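Local atomic coordinates of CDA peptide synthetase I (Streptomyces coelicolor, PDB entry 5DUA), a protein that belongs to the nonribosomal peptide synthetases and is represented here by a condensation domain of the CoA-dependent acyltransferase superfamily. Residues V309-P314 / R344-D349. The protein carries 1 engineered substitution. Numbering follows the deposited sequence.
Sequences VSNRLP and RFRGED. With 5FQ (N-pentyl-L-alaninamide), chain E.
N311 meets the chain at F345-G347 with both ends of its amide, a worked example of one asparagine amide pairing with the C=O and N-H on either side of a residue. ND2 donates to F345 O at 2.7 Å, and OD1 accepts from G347 N at 2.9 Å, in the carbonyl plane on a lone pair and nearly straight (169° at the hydrogen). With CG anti to the backbone N (chi1 -168°), the amide reaches across to the backbone on both sides of R346 and is fixed in its rotation. R346 then folds back, bent at chi2 and chi3, and its guanidinium stacks on that amide, the planes 23° apart and OD1 over its centre. From there NH1 and NH2 converge on S310 O, NH2 at 3.0 Å, while NH1 also bonds V309 O at 3.2 Å. E348 takes another edge side-on, NE to OE2 at 2.7 Å and NH2 to the syn lone pair of OE1, a salt bridge that probably balances the buried charge. Beside this core, G347 CA lies 3.3 Å from R312 O in a CA-H...O contact. L313 forms a buried apolar margin, resting on F345 O mainly through CD2.

The looser part lies at partly exposed E348 and R312. A water sits between N311 OD1 and E348 OE1, and R312 NH2 makes a non-polar contact, 3.4 Å, with C04 of N-pentyl-L-alaninamide, a ligand hydrogen-bonded by H158. R346 occupies the N-cap position of helix 347-354, whose start is thus joined to strand 311-318 of a two-stranded antiparallel sheet, beside the ligand site of a condensation domain.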
loop_
_atom_site.group_PDB
_atom_site.type_symbol
_atom_site.label_atom_id
_atom_site.label_comp_id
_atom_site.label_asym_id
_atom_site.label_seq_id
_atom_site.Cartn_x
_atom_site.Cartn_y
_atom_site.Cartn_z
ATOM N N VAL B 309 -7.669 2.491 -5.700
ATOM C CA VAL B 309 -7.599 3.547 -6.708
ATOM C C VAL B 309 -6.202 4.074 -6.887
ATOM O O VAL B 309 -6.001 4.987 -7.681
ATOM C CB VAL B 309 -8.508 4.773 -6.368
ATOM C CG1 VAL B 309 -9.962 4.511 -6.751
ATOM C CG2 VAL B 309 -8.389 5.152 -4.924
ATOM N N SER B 310 -5.236 3.510 -6.161
ATOM C CA SER B 310 -3.870 4.013 -6.212
ATOM C C SER B 310 -3.246 3.906 -7.614
ATOM O O SER B 310 -3.616 3.068 -8.443
ATOM C CB SER B 310 -2.990 3.290 -5.205
ATOM O OG SER B 310 -3.114 1.891 -5.348
ATOM N N ASN B 311 -2.289 4.791 -7.837
ATOM C CA ASN B 311 -1.653 4.966 -9.120
ATOM C C ASN B 311 -0.169 4.970 -8.856
ATOM O O ASN B 311 0.253 5.355 -7.766
ATOM C CB ASN B 311 -2.134 6.271 -9.754
ATOM C CG ASN B 311 -1.748 6.414 -11.212
ATOM O OD1 ASN B 311 -1.459 5.433 -11.913
ATOM N ND2 ASN B 311 -1.768 7.654 -11.689
ATOM N N ARG B 312 0.617 4.495 -9.812
ATOM C CA ARG B 312 2.064 4.568 -9.703
ATOM C C ARG B 312 2.626 5.343 -10.888
ATOM O O ARG B 312 2.272 5.062 -12.019
ATOM C CB ARG B 312 2.677 3.168 -9.641
ATOM C CG ARG B 312 4.202 3.196 -9.569
ATOM C CD ARG B 312 4.799 1.818 -9.362
ATOM N NE ARG B 312 3.947 0.768 -9.906
ATOM C CZ ARG B 312 3.758 -0.425 -9.344
ATOM N NH1 ARG B 312 4.366 -0.744 -8.201
ATOM N NH2 ARG B 312 2.954 -1.305 -9.935
ATOM N N LEU B 313 3.496 6.315 -10.629
ATOM C CA LEU B 313 4.002 7.153 -11.706
ATOM C C LEU B 313 5.519 7.280 -11.684
ATOM O O LEU B 313 6.144 7.331 -10.623
ATOM C CB LEU B 313 3.345 8.530 -11.641
ATOM C CG LEU B 313 1.908 8.556 -12.160
ATOM C CD1 LEU B 313 1.258 9.889 -11.854
ATOM C CD2 LEU B 313 1.844 8.253 -13.632
ATOM N N PRO B 314 6.128 7.308 -12.872
ATOM C CA PRO B 314 7.588 7.344 -12.913
ATOM C C PRO B 314 8.113 8.736 -12.628
ATOM O O PRO B 314 7.550 9.732 -13.077
ATOM C CB PRO B 314 7.900 6.920 -14.341
ATOM C CG PRO B 314 6.756 7.462 -15.113
ATOM C CD PRO B 314 5.548 7.301 -14.223
ATOM N N ARG B 344 -3.364 12.412 -12.460
ATOM C CA ARG B 344 -4.558 11.604 -12.717
ATOM C C ARG B 344 -4.316 10.590 -13.835
ATOM O O ARG B 344 -5.068 9.625 -13.978
ATOM C CB ARG B 344 -5.769 12.488 -13.054
ATOM C CG ARG B 344 -6.222 13.406 -11.909
ATOM C CD ARG B 344 -7.701 13.823 -12.011
ATOM N NE ARG B 344 -8.608 12.717 -11.694
ATOM C CZ ARG B 344 -9.882 12.850 -11.319
ATOM N NH1 ARG B 344 -10.433 14.053 -11.201
ATOM N NH2 ARG B 344 -10.612 11.767 -11.049
ATOM N N PHE B 345 -3.270 10.800 -14.626
ATOM C CA PHE B 345 -2.963 9.863 -15.706
ATOM C C PHE B 345 -2.428 8.566 -15.117
ATOM O O PHE B 345 -1.555 8.582 -14.256
ATOM C CB PHE B 345 -1.951 10.448 -16.685
ATOM C CG PHE B 345 -2.048 9.860 -18.062
ATOM C CD1 PHE B 345 -3.100 10.196 -18.898
ATOM C CD2 PHE B 345 -1.103 8.962 -18.512
ATOM C CE1 PHE B 345 -3.202 9.643 -20.169
ATOM C CE2 PHE B 345 -1.201 8.407 -19.781
ATOM C CZ PHE B 345 -2.250 8.745 -20.600
ATOM N N ARG B 346 -2.972 7.448 -15.583
ATOM C CA ARG B 346 -2.626 6.136 -15.066
ATOM C C ARG B 346 -1.286 5.668 -15.568
ATOM O O ARG B 346 -1.037 5.679 -16.775
ATOM C CB ARG B 346 -3.681 5.108 -15.467
ATOM C CG ARG B 346 -5.092 5.433 -15.008
ATOM C CD ARG B 346 -5.234 5.342 -13.510
ATOM N NE ARG B 346 -4.680 4.100 -12.989
ATOM C CZ ARG B 346 -4.598 3.798 -11.698
ATOM N NH1 ARG B 346 -5.071 4.628 -10.771
ATOM N NH2 ARG B 346 -4.051 2.659 -11.340
ATOM N N GLY B 347 -0.433 5.248 -14.638
ATOM C CA GLY B 347 0.833 4.629 -14.977
ATOM C C GLY B 347 0.707 3.520 -16.020
ATOM O O GLY B 347 1.519 3.440 -16.949
ATOM N N GLU B 348 -0.305 2.662 -15.883
ATOM C CA GLU B 348 -0.453 1.529 -16.794
ATOM C C GLU B 348 -0.833 2.004 -18.196
ATOM O O GLU B 348 -0.430 1.399 -19.186
ATOM C CB GLU B 348 -1.486 0.513 -16.271
ATOM C CG GLU B 348 -2.929 1.004 -16.148
ATOM C CD GLU B 348 -3.235 1.682 -14.815
ATOM O OE1 GLU B 348 -2.292 1.964 -14.033
ATOM O OE2 GLU B 348 -4.431 1.945 -14.554
ATOM N N ASP B 349 -1.598 3.087 -18.286
ATOM C CA ASP B 349 -1.916 3.663 -19.581
ATOM C C ASP B 349 -0.673 4.279 -20.226
ATOM O O ASP B 349 -0.534 4.241 -21.450
ATOM C CB ASP B 349 -3.025 4.707 -19.458
ATOM C CG ASP B 349 -4.362 4.087 -19.098
ATOM O OD1 ASP B 349 -4.425 2.843 -19.017
ATOM O OD2 ASP B 349 -5.347 4.830 -18.904
HETATM C C01 5FQ E . -2.188 -2.934 -12.487
HETATM C C02 5FQ E . -2.584 -2.405 -11.119
HETATM C C03 5FQ E . -1.800 -1.164 -10.681
HETATM C C04 5FQ E . -0.489 -1.504 -9.964
HETATM C C05 5FQ E . -0.702 -2.153 -8.593
HETATM N N06 5FQ E . -0.329 -1.302 -7.466
HETATM C C07 5FQ E . 0.486 -1.700 -6.477
HETATM O O08 5FQ E . 1.015 -2.804 -6.454
HETATM C C09 5FQ E . 0.746 -0.720 -5.358
HETATM C C10 5FQ E . 2.032 0.057 -5.624
HETATM N N11 5FQ E . 0.906 -1.436 -4.075
HETATM O O HOH W 1 -0.669 2.780 -12.277
#